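Local coordinates for amino Transferase (Eubacterium rectale, PDB 3ELE), which probably catalyses pyridoxal-5'-phosphate-dependent amino-group transfer, as a two-chain member of the class I and II aminotransferases, at residues Ala83-Ala86 with Glu87-Asn91; Asp163-Glu166 with Glu167-Ala171; Val260-Pro263 with Asp264-Asp268; Glu350-Glu354 with Glu355-Ile359; Tyr375-Asp378 with Arg379-Lys383. One frame throughout, in Å; residues are numbered along the deposited sequence.

How the contacts relate
Five local contacts follow one another along the chain, each a place where a helix is continued, ended or begun. Contacts 1 to 3 go with the seven-stranded mixed sheet. Contact 1, within helix 79-93, lies about 15 Å centre to centre from contact 3, at the end of strand 258-261, and the two touch through Leu89 and Leu261. Contact 2, its centre about 35 Å from that of contact 1, ends helix 162-167 before strand 173-178. Contacts 4 and 5 form a separate group, with centres about 16 Å apart: contact 4 ends helix 345-353, and contact 5 starts helix 379-396 after the four-stranded antiparallel sheet. Helix ends are thus shaped by local contacts in both parts of the chain, while contact 1 lies within a helix.

Contact 1 of 5, residues Ala83-Ala86 with Glu87-Asn91; sequences AAIA and EFLNN
Ala83 O receives the backbone N-H of Glu87 over an N to O distance of 3.0 Å, in a nearly straight bond (164°), the first of four successive i to i+4 bonds made by Ala83 to Ala86 in the middle of helix 79-93. The Glu87 side chain runs back alongside the same carbonyl: its CG, placed beside the backbone N by a chi1 of -67°, comes within 3.2 Å of Ala83 O, and the carboxylate passes the Ala83 methyl, with OE2 4.2 Å from CB. Next, Ala84 O accepts from Phe88 N, which stands well above the carbonyl plane. Ile85 O takes Leu89 N at 2.9 Å, almost in line with the C=O bond. The two side chains of this pair lie side by side and point the same way, CG2 of Ile85 reaching CD1 of Leu89 at 3.7 Å; both also pack on Tyr259 of strand 258-261. Ala86 O, last in the row, binds Asn90 N at 3.0 Å. The Asn90 amide sits close beside this oxygen, its CG 3.0 Å from Ala86 O, yet its polar atoms bond elsewhere: OD1 with the Thr95 hydroxyl, ND2 with Phe97 O. Chemically, then, the helix is two-sided, with an aliphatic ridge of Ile85 and Leu89 turned to the sheet, a charged Glu87 on the exposed side, and Asn90 tying the helix to the loop that follows.

Contact 2 of 5, residues Asp163-Glu166 with Glu167-Ala171; sequences DALE and ERINA
Arg168 folds back along the last turn of helix 162-167 and bonds to its Ala164 carbonyl, inside a beta-alpha-beta crossover that leads from strand 147-151 to the parallel strand 173-178. The chi1 of -70° sets CG beside the backbone N, and the extended chain from CG to NE carries Arg168 NH1 back to 3.1 Å from Ala164 O. The oxygen lies in the guanidinium plane, whereas NH1 approaches from above the carbonyl plane. From the opposite face of that carbonyl comes Arg168 N, at 3.3 Å from Ala164 O, so that one residue supplies both donors. The Ala164 methyl lies near the end of the guanidinium, Ala164 CB to Arg168 NH1 3.6 Å, and Arg168 also packs on Val149 and Val151. If an alanine stood at Arg168, Ala164 O would probably keep its backbone bond but lose its second donor, and the methyl and the two valines would be left with less cover. Elsewhere on the turn Leu165 and Ile169 cross obliquely, CD1 of Leu165 being 4.1 Å from CG1 of Ile169, and both reach Ile128 on the intervening strand 126-130. Ile169 N gives only a weak bond to Glu166 O. A water bridges two carbonyls here, donating to Glu166 O at 2.6 Å and to Ile169 O at 2.8 Å.

Contact 3 of 5, residues Val260-Pro263 with Asp264-Asp268; sequences VLVP and DEVYD
Val266 reaches back over Pro263 and Val262, and its side chain can be followed outward from the main chain. CB stands 3.9 Å from Pro263 O. At the first branch, CG1 lies beside the backbone N (chi1 -67°) and meets the proline ring at its CD, 4.0 Å away. The same torsion puts CG2 in the crowded position between the backbone N and the carbonyl carbon. From there CG2 presses on Pro263 O at 3.1 Å, a tight fit for a methyl against a carbonyl oxygen, and on its far reach touches CG1 of Val262 at 4.2 Å. Val266 crosses both of these side chains at about a right angle. On the polar side, Glu265 OE1 stands 3.9 Å from Pro263 CB while OE2 bonds His96, and Asp264 OD1 takes an N-H of Asn101, which also donates to Val262 O. Pro263 to Val266 form a type I beta turn. It links strand 258-261 to helix 269-282, N-capped by the Asp268 side chain through Glu271 N, and that strand is the single antiparallel member of the seven-stranded sheet characteristic of fold type I aminotransferases.

Contact 4 of 5, residues Glu350-Glu354 with Glu355-Ile359; sequences EKAKE and EDVLI. With EDO (1,2-ethanediol), chain G.
Ala352 O is gripped by two backbone N-H groups, that of Glu355 at 2.9 Å and that of Val357 at 3.3 Å, which reach it from opposite faces of its carbonyl plane. One residue on, Lys353 O accepts from Asp356 N at 3.1 Å, the donor standing far out of the carbonyl plane. Together these bonds make a Schellman motif, with Asp356 as the C-prime residue; its positive phi (59°) turns the chain out of helix 345-353 and into strand 357-358. The apolar contact usual in this motif is present too: the Ala352 methyl faces Val357, CB to CB 4.2 Å, and also receives CD1 of Ile359 at 3.8 Å. Lys353 O holds a water as well, which donates to it and to Asp356 OD1, and this carboxylate is further paired with Arg28. An ethanediol, probably from the crystallisation liquor, bonds to Glu354 O through its O1.

Farther out, Glu355 is bent at its second torsion (chi2 -54°), which folds the carboxylate over the Glu354 carbonyl, Glu355 CD lying 3.5 Å from Glu354 O. Its OE2 stands 4.5 Å from Glu354 OE1, and Lys395 of helix 379-396 forms a salt bridge with each. With an alanine at Glu355, Lys395 would probably keep Glu354 but lose its second carboxylate, weakening the tie between this turn and helix 379-396. The shared lysine is likely to offset the repulsion between these neighbouring acids, so a helix end rich in negative charge can still be tied down electrostatically.

Contact 5 of 5, residues Tyr375-Asp378 with Arg379-Lys383; sequences YCVD and REMIK
The Asp378 carboxylate meets the backbone of Glu380 through OD1, whose anti lone pair takes the N-H over 3.1 Å from Glu380 N. With CG anti to the backbone N (chi1 -161°), the group swings forward over the first turn of the helix. At the guanidinium of Arg379, NH1 forms a salt bridge with Glu380 OE2 that includes a weak, long hydrogen bond. The Tyr375 ring leads away toward Arg313 and Tyr225, leaving its CB to touch Ile382 CD1 at 4.3 Å.

Asp378 is thus the N-cap of helix 379-396, joining it to the loop that leaves strand 370-374 of the antiparallel sheet. Its own carbonyl starts the helical bonding, receiving weak bonds from Met381 N and Ile382 N.

Beneath the cap, Val377 fills the apolar side: its CG2, lodged between the backbone N and the carbonyl carbon, lies 3.6 Å from CG1 of Ile382, and the two side chains cross at about a right angle. Met381, present as selenomethionine, bends its CE toward Val377 CB, but with two conformers modelled this touch is doubtful. Asn312 of helix 306-323 donates through ND2 to Tyr375 O and packs against Ile382.

Contact 1 of 5, residues Ala83-Ala86 with Glu87-Asn91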
# COMPACT_ATOMS: atom_id res chain seq x y z
N ALA A 83 3.72 -13.15 15.59
CA ALA A 83 4.05 -14.31 16.46
C ALA A 83 3.68 -15.64 15.81
O ALA A 83 4.50 -16.55 15.79
CB ALA A 83 3.36 -14.18 17.84
N ALA A 84 2.47 -15.73 15.26
CA ALA A 84 1.96 -16.92 14.54
C ALA A 84 2.81 -17.32 13.32
O ALA A 84 2.99 -18.52 13.07
CB ALA A 84 0.52 -16.70 14.10
N ILE A 85 3.31 -16.33 12.58
CA ILE A 85 4.20 -16.57 11.42
C ILE A 85 5.59 -16.99 11.92
O ILE A 85 6.14 -17.95 11.39
CB ILE A 85 4.34 -15.34 10.51
CG1 ILE A 85 3.00 -15.01 9.86
CG2 ILE A 85 5.43 -15.54 9.40
CD1 ILE A 85 2.99 -13.67 9.13
N ALA A 86 6.16 -16.29 12.91
CA ALA A 86 7.48 -16.66 13.46
C ALA A 86 7.48 -18.12 13.93
O ALA A 86 8.39 -18.88 13.57
CB ALA A 86 7.87 -15.73 14.61
N GLU A 87 6.44 -18.51 14.68
CA GLU A 87 6.28 -19.87 15.22
C GLU A 87 6.07 -20.95 14.13
O GLU A 87 6.59 -22.06 14.26
CB GLU A 87 5.15 -19.91 16.26
CG GLU A 87 5.49 -19.09 17.54
CD GLU A 87 4.27 -18.80 18.46
OE1 GLU A 87 3.18 -19.40 18.25
OE2 GLU A 87 4.42 -17.98 19.40
N PHE A 88 5.28 -20.62 13.11
CA PHE A 88 5.08 -21.50 11.95
C PHE A 88 6.39 -21.73 11.18
O PHE A 88 6.68 -22.85 10.78
CB PHE A 88 3.99 -20.96 10.99
CG PHE A 88 3.95 -21.68 9.65
CD1 PHE A 88 3.40 -22.96 9.55
CD2 PHE A 88 4.54 -21.11 8.53
CE1 PHE A 88 3.42 -23.65 8.32
CE2 PHE A 88 4.56 -21.79 7.30
CZ PHE A 88 4.00 -23.06 7.19
N LEU A 89 7.13 -20.65 10.94
CA LEU A 89 8.43 -20.70 10.22
C LEU A 89 9.49 -21.50 11.01
O LEU A 89 10.22 -22.29 10.42
CB LEU A 89 8.96 -19.29 9.91
CG LEU A 89 8.18 -18.42 8.90
CD1 LEU A 89 8.77 -16.98 8.81
CD2 LEU A 89 8.10 -19.09 7.52
N ASN A 90 9.53 -21.31 12.33
CA ASN A 90 10.44 -22.07 13.21
C ASN A 90 10.11 -23.57 13.21
O ASN A 90 10.99 -24.39 13.09
CB ASN A 90 10.44 -21.49 14.64
CG ASN A 90 10.90 -20.04 14.68
OD1 ASN A 90 11.42 -19.49 13.70
ND2 ASN A 90 10.67 -19.38 15.81
N ASN A 91 8.82 -23.92 13.31
CA ASN A 91 8.38 -25.32 13.27
C ASN A 91 8.60 -26.01 11.92
O ASN A 91 8.78 -27.23 11.89
CB ASN A 91 6.91 -25.46 13.69
CG ASN A 91 6.68 -25.19 15.20
OD1 ASN A 91 7.55 -25.45 16.05
ND2 ASN A 91 5.47 -24.70 15.53

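Contact 2 of 5, residues Asp163-Glu166 with Glu167-Ala171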
# COMPACT_ATOMS: atom_id res chain seq x y z
N ASP A 163 29.79 -17.36 -12.65
CA ASP A 163 30.85 -16.55 -13.29
C ASP A 163 30.27 -15.19 -13.74
O ASP A 163 30.83 -14.13 -13.39
CB ASP A 163 31.49 -17.30 -14.48
CG ASP A 163 32.43 -18.45 -14.03
OD1 ASP A 163 32.60 -18.69 -12.82
OD2 ASP A 163 33.01 -19.12 -14.92
N ALA A 164 29.15 -15.25 -14.46
CA ALA A 164 28.42 -14.07 -14.93
C ALA A 164 27.99 -13.21 -13.73
O ALA A 164 28.21 -12.01 -13.74
CB ALA A 164 27.19 -14.46 -15.78
N LEU A 165 27.46 -13.84 -12.68
CA LEU A 165 27.02 -13.11 -11.48
C LEU A 165 28.19 -12.39 -10.82
O LEU A 165 28.09 -11.19 -10.60
CB LEU A 165 26.31 -13.99 -10.44
CG LEU A 165 25.96 -13.39 -9.06
CD1 LEU A 165 25.23 -12.02 -9.17
CD2 LEU A 165 25.16 -14.40 -8.24
N GLU A 166 29.26 -13.13 -10.52
CA GLU A 166 30.46 -12.57 -9.87
C GLU A 166 31.05 -11.38 -10.63
O GLU A 166 31.50 -10.41 -10.01
CB GLU A 166 31.53 -13.66 -9.70
CG GLU A 166 32.76 -13.16 -8.92
CD GLU A 166 33.73 -14.24 -8.48
OE1 GLU A 166 33.52 -15.44 -8.78
OE2 GLU A 166 34.71 -13.87 -7.81
N GLU A 167 31.05 -11.47 -11.96
CA GLU A 167 31.55 -10.42 -12.85
C GLU A 167 30.71 -9.13 -12.77
O GLU A 167 31.24 -8.04 -12.95
CB GLU A 167 31.61 -10.96 -14.29
CG GLU A 167 32.32 -10.08 -15.31
CD GLU A 167 32.27 -10.63 -16.75
OE1 GLU A 167 31.78 -11.77 -16.99
OE2 GLU A 167 32.71 -9.90 -17.66
N ARG A 168 29.41 -9.26 -12.47
CA ARG A 168 28.49 -8.09 -12.33
C ARG A 168 28.38 -7.52 -10.91
O ARG A 168 27.66 -6.54 -10.70
CB ARG A 168 27.11 -8.46 -12.88
CG ARG A 168 27.13 -8.61 -14.39
CD ARG A 168 25.96 -9.36 -14.91
NE ARG A 168 25.97 -9.38 -16.38
CZ ARG A 168 26.77 -10.12 -17.15
NH1 ARG A 168 27.69 -10.95 -16.63
NH2 ARG A 168 26.66 -10.04 -18.48
N ILE A 169 29.06 -8.13 -9.94
CA ILE A 169 29.10 -7.65 -8.56
C ILE A 169 30.24 -6.63 -8.50
O ILE A 169 31.34 -6.91 -8.97
CB ILE A 169 29.38 -8.78 -7.54
CG1 ILE A 169 28.19 -9.73 -7.42
CG2 ILE A 169 29.69 -8.19 -6.15
CD1 ILE A 169 28.53 -10.99 -6.63
N ASN A 170 29.97 -5.46 -7.90
CA ASN A 170 30.97 -4.38 -7.73
C ASN A 170 30.67 -3.58 -6.44
O ASN A 170 29.79 -3.96 -5.65
CB ASN A 170 31.02 -3.49 -9.00
CG ASN A 170 29.66 -2.86 -9.37
OD1 ASN A 170 29.13 -2.03 -8.65
ND2 ASN A 170 29.15 -3.22 -10.52
N ALA A 171 31.40 -2.48 -6.25
CA ALA A 171 31.20 -1.61 -5.08
C ALA A 171 29.77 -1.02 -4.96
O ALA A 171 29.36 -0.73 -3.88
CB ALA A 171 32.25 -0.48 -5.06
O HOH W 1 33.43 -8.70 -9.55

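Contact 3 of 5, residues Val260-Pro263 with Asp264-Asp268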
# COMPACT_ATOMS: atom_id res chain seq x y z
N VAL A 260 7.67 -8.83 5.24
CA VAL A 260 9.10 -8.71 5.11
C VAL A 260 9.65 -9.34 6.41
O VAL A 260 9.24 -8.95 7.52
CB VAL A 260 9.61 -7.28 4.97
CG1 VAL A 260 11.16 -7.26 4.99
CG2 VAL A 260 9.10 -6.64 3.65
N LEU A 261 10.55 -10.31 6.26
CA LEU A 261 11.15 -11.00 7.38
C LEU A 261 12.57 -10.46 7.51
O LEU A 261 13.34 -10.54 6.54
CB LEU A 261 11.15 -12.49 7.11
CG LEU A 261 11.83 -13.47 8.05
CD1 LEU A 261 11.32 -13.35 9.45
CD2 LEU A 261 11.63 -14.88 7.48
N VAL A 262 12.89 -9.89 8.68
CA VAL A 262 14.23 -9.32 8.98
C VAL A 262 14.91 -10.17 10.11
O VAL A 262 14.67 -9.91 11.29
CB VAL A 262 14.14 -7.83 9.40
CG1 VAL A 262 15.54 -7.23 9.62
CG2 VAL A 262 13.41 -7.00 8.35
N PRO A 263 15.78 -11.15 9.75
CA PRO A 263 16.46 -11.98 10.78
C PRO A 263 17.35 -11.20 11.74
O PRO A 263 17.81 -10.11 11.41
CB PRO A 263 17.33 -12.94 9.94
CG PRO A 263 16.74 -12.92 8.58
CD PRO A 263 16.19 -11.56 8.39
N ASP A 264 17.57 -11.76 12.93
CA ASP A 264 18.48 -11.17 13.90
C ASP A 264 19.93 -11.20 13.42
O ASP A 264 20.70 -10.31 13.77
CB ASP A 264 18.37 -11.85 15.29
CG ASP A 264 17.12 -11.45 16.08
OD1 ASP A 264 16.26 -10.68 15.59
OD2 ASP A 264 17.00 -11.92 17.23
N GLU A 265 20.28 -12.16 12.55
CA GLU A 265 21.65 -12.35 12.07
C GLU A 265 22.09 -11.40 10.97
O GLU A 265 23.22 -11.49 10.53
CB GLU A 265 21.93 -13.82 11.65
CG GLU A 265 21.86 -14.83 12.82
CD GLU A 265 20.46 -15.05 13.36
OE1 GLU A 265 19.48 -14.93 12.58
OE2 GLU A 265 20.32 -15.35 14.55
N VAL A 266 21.22 -10.49 10.52
CA VAL A 266 21.63 -9.42 9.61
C VAL A 266 22.63 -8.54 10.38
O VAL A 266 22.61 -8.55 11.62
CB VAL A 266 20.45 -8.56 9.05
CG1 VAL A 266 19.58 -9.40 8.14
CG2 VAL A 266 19.62 -7.92 10.18
N TYR A 267 23.49 -7.83 9.65
CA TYR A 267 24.57 -6.97 10.20
C TYR A 267 24.15 -6.14 11.43
O TYR A 267 24.91 -6.02 12.39
CB TYR A 267 25.18 -6.05 9.08
CG TYR A 267 24.29 -4.87 8.77
CD1 TYR A 267 23.03 -5.04 8.12
CD2 TYR A 267 24.61 -3.59 9.22
CE1 TYR A 267 22.17 -3.96 7.91
CE2 TYR A 267 23.75 -2.51 9.00
CZ TYR A 267 22.53 -2.70 8.34
OH TYR A 267 21.68 -1.65 8.10
N ASP A 268 22.93 -5.59 11.39
CA ASP A 268 22.35 -4.77 12.47
C ASP A 268 20.81 -4.81 12.30
O ASP A 268 20.24 -4.01 11.57
CB ASP A 268 22.93 -3.33 12.40
CG ASP A 268 22.60 -2.48 13.63
OD1 ASP A 268 21.55 -2.67 14.30
OD2 ASP A 268 23.41 -1.59 13.94

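Contact 4 of 5, residues Glu350-Glu354 with Glu355-Ile359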
# COMPACT_ATOMS: atom_id res chain seq x y z
N GLU A 350 3.73 -14.66 -32.61
CA GLU A 350 2.80 -14.26 -33.67
C GLU A 350 2.27 -15.47 -34.43
O GLU A 350 1.08 -15.51 -34.72
CB GLU A 350 3.43 -13.26 -34.68
CG GLU A 350 3.63 -11.83 -34.15
CD GLU A 350 2.32 -11.09 -33.84
OE1 GLU A 350 1.23 -11.51 -34.30
OE2 GLU A 350 2.38 -10.06 -33.14
N LYS A 351 3.15 -16.43 -34.75
CA LYS A 351 2.73 -17.68 -35.40
C LYS A 351 1.78 -18.50 -34.49
O LYS A 351 0.81 -19.09 -34.98
CB LYS A 351 3.94 -18.52 -35.82
CG LYS A 351 4.78 -17.92 -36.96
CD LYS A 351 4.01 -17.89 -38.26
CE LYS A 351 4.86 -17.45 -39.44
NZ LYS A 351 4.00 -17.46 -40.68
N ALA A 352 2.06 -18.52 -33.19
CA ALA A 352 1.19 -19.16 -32.19
C ALA A 352 -0.17 -18.47 -32.24
O ALA A 352 -1.19 -19.15 -32.32
CB ALA A 352 1.79 -19.04 -30.79
N LYS A 353 -0.14 -17.13 -32.25
CA LYS A 353 -1.36 -16.28 -32.32
C LYS A 353 -2.27 -16.64 -33.52
O LYS A 353 -3.49 -16.55 -33.39
CB LYS A 353 -0.99 -14.78 -32.36
CG LYS A 353 -1.71 -13.92 -31.38
CD LYS A 353 -1.22 -12.49 -31.51
CE LYS A 353 -1.54 -11.66 -30.30
NZ LYS A 353 -1.05 -10.25 -30.48
N GLU A 354 -1.68 -17.08 -34.65
CA GLU A 354 -2.46 -17.52 -35.83
C GLU A 354 -3.41 -18.70 -35.55
O GLU A 354 -4.36 -18.92 -36.33
CB GLU A 354 -1.56 -17.94 -37.01
CG GLU A 354 -0.62 -16.87 -37.59
CD GLU A 354 0.20 -17.35 -38.80
OE1 GLU A 354 0.34 -18.58 -39.03
OE2 GLU A 354 0.71 -16.50 -39.55
N GLU A 355 -3.13 -19.49 -34.51
CA GLU A 355 -3.97 -20.64 -34.10
C GLU A 355 -4.60 -20.42 -32.72
O GLU A 355 -5.01 -21.38 -32.05
CB GLU A 355 -3.13 -21.94 -34.08
CG GLU A 355 -2.31 -22.20 -35.36
CD GLU A 355 -3.14 -22.17 -36.63
OE1 GLU A 355 -4.30 -22.64 -36.59
OE2 GLU A 355 -2.63 -21.69 -37.66
N ASP A 356 -4.70 -19.14 -32.32
CA ASP A 356 -5.30 -18.71 -31.06
C ASP A 356 -4.64 -19.25 -29.78
O ASP A 356 -5.32 -19.42 -28.75
CB ASP A 356 -6.82 -18.91 -31.09
CG ASP A 356 -7.51 -17.97 -32.05
OD1 ASP A 356 -7.42 -16.75 -31.82
OD2 ASP A 356 -8.19 -18.46 -32.99
N VAL A 357 -3.32 -19.47 -29.85
CA VAL A 357 -2.51 -19.86 -28.71
C VAL A 357 -1.82 -18.59 -28.26
O VAL A 357 -1.00 -18.03 -29.00
CB VAL A 357 -1.50 -20.97 -29.07
CG1 VAL A 357 -0.55 -21.24 -27.90
CG2 VAL A 357 -2.26 -22.26 -29.48
N LEU A 358 -2.16 -18.13 -27.05
CA LEU A 358 -1.66 -16.90 -26.49
C LEU A 358 -0.56 -17.20 -25.47
O LEU A 358 -0.81 -17.54 -24.32
CB LEU A 358 -2.82 -16.07 -25.91
CG LEU A 358 -4.10 -16.00 -26.77
CD1 LEU A 358 -5.12 -15.06 -26.14
CD2 LEU A 358 -3.81 -15.56 -28.18
N ILE A 359 0.67 -17.14 -25.95
CA ILE A 359 1.88 -17.38 -25.16
C ILE A 359 2.67 -16.10 -25.17
O ILE A 359 2.45 -15.26 -26.03
CB ILE A 359 2.69 -18.62 -25.64
CG1 ILE A 359 3.06 -18.54 -27.14
CG2 ILE A 359 1.87 -19.82 -25.38
CD1 ILE A 359 3.81 -19.73 -27.67
C1 EDO G . -6.21 -16.31 -36.45
O1 EDO G . -5.90 -16.94 -37.70
C2 EDO G . -6.83 -14.95 -36.71
O2 EDO G . -6.53 -14.08 -35.62
O HOH W 2 -5.42 -15.18 -32.62

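Contact 5 of 5, residues Tyr375-Asp378 with Arg379-Lys383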
# COMPACT_ATOMS: atom_id res chain seq x y z
N TYR A 375 0.22 -22.07 -16.69
CA TYR A 375 -0.73 -23.22 -16.58
C TYR A 375 -1.68 -23.15 -15.39
O TYR A 375 -2.38 -24.14 -15.10
CB TYR A 375 -0.04 -24.57 -16.75
CG TYR A 375 1.11 -24.84 -15.84
CD1 TYR A 375 0.90 -25.40 -14.58
CD2 TYR A 375 2.42 -24.58 -16.23
CE1 TYR A 375 1.97 -25.66 -13.72
CE2 TYR A 375 3.50 -24.87 -15.38
CZ TYR A 375 3.26 -25.41 -14.12
OH TYR A 375 4.28 -25.69 -13.24
N CYS A 376 -1.81 -21.95 -14.80
CA CYS A 376 -2.87 -21.60 -13.84
C CYS A 376 -4.14 -21.32 -14.71
O CYS A 376 -4.74 -20.23 -14.74
CB CYS A 376 -2.44 -20.38 -13.00
SG CYS A 376 -1.63 -19.05 -13.97
N VAL A 377 -4.53 -22.37 -15.43
CA VAL A 377 -5.57 -22.34 -16.45
C VAL A 377 -6.42 -23.58 -16.26
O VAL A 377 -6.09 -24.44 -15.44
CB VAL A 377 -4.94 -22.37 -17.88
CG1 VAL A 377 -3.99 -21.17 -18.11
CG2 VAL A 377 -4.21 -23.71 -18.15
N ASP A 378 -7.48 -23.68 -17.06
CA ASP A 378 -8.39 -24.80 -16.99
C ASP A 378 -7.74 -26.03 -17.62
O ASP A 378 -7.22 -25.96 -18.74
CB ASP A 378 -9.69 -24.45 -17.72
CG ASP A 378 -10.84 -25.34 -17.32
OD1 ASP A 378 -10.76 -26.59 -17.46
OD2 ASP A 378 -11.86 -24.77 -16.87
N ARG A 379 -7.78 -27.15 -16.89
CA ARG A 379 -7.20 -28.42 -17.33
C ARG A 379 -7.70 -28.86 -18.72
O ARG A 379 -6.91 -29.28 -19.55
CB ARG A 379 -7.48 -29.52 -16.28
CG ARG A 379 -6.89 -30.89 -16.61
CD ARG A 379 -7.00 -31.90 -15.46
NE ARG A 379 -6.41 -33.18 -15.86
CZ ARG A 379 -7.04 -34.16 -16.52
NH1 ARG A 379 -8.35 -34.08 -16.86
NH2 ARG A 379 -6.36 -35.27 -16.85
N GLU A 380 -9.01 -28.73 -18.96
CA GLU A 380 -9.60 -29.13 -20.25
C GLU A 380 -9.12 -28.25 -21.42
O GLU A 380 -9.01 -28.76 -22.54
CB GLU A 380 -11.15 -29.19 -20.19
CG GLU A 380 -11.74 -29.96 -18.98
CD GLU A 380 -11.05 -31.31 -18.70
OE1 GLU A 380 -11.17 -32.23 -19.53
OE2 GLU A 380 -10.42 -31.43 -17.62
N MSE A 381 -8.83 -26.97 -21.15
CA MSE A 381 -8.31 -26.06 -22.17
C MSE A 381 -6.92 -26.55 -22.62
O MSE A 381 -6.61 -26.49 -23.81
CB MSE A 381 -8.28 -24.60 -21.66
CG MSE A 381 -7.77 -23.58 -22.65
SE MSE A 381 -5.81 -23.56 -22.77
CE MSE A 381 -5.34 -22.27 -21.38
N ILE A 382 -6.09 -27.03 -21.67
CA ILE A 382 -4.76 -27.58 -22.00
C ILE A 382 -4.88 -28.75 -22.99
O ILE A 382 -4.15 -28.80 -23.98
CB ILE A 382 -3.94 -28.05 -20.75
CG1 ILE A 382 -3.68 -26.90 -19.78
CG2 ILE A 382 -2.59 -28.63 -21.18
CD1 ILE A 382 -2.86 -27.29 -18.55
N LYS A 383 -5.83 -29.66 -22.75
CA LYS A 383 -6.07 -30.81 -23.66
C LYS A 383 -6.61 -30.36 -25.03
O LYS A 383 -6.15 -30.86 -26.06
CB LYS A 383 -7.06 -31.81 -23.06
CG LYS A 383 -6.63 -32.41 -21.73
CD LYS A 383 -7.59 -33.49 -21.33
CE LYS A 383 -7.23 -34.10 -20.00
NZ LYS A 383 -8.14 -35.25 -19.73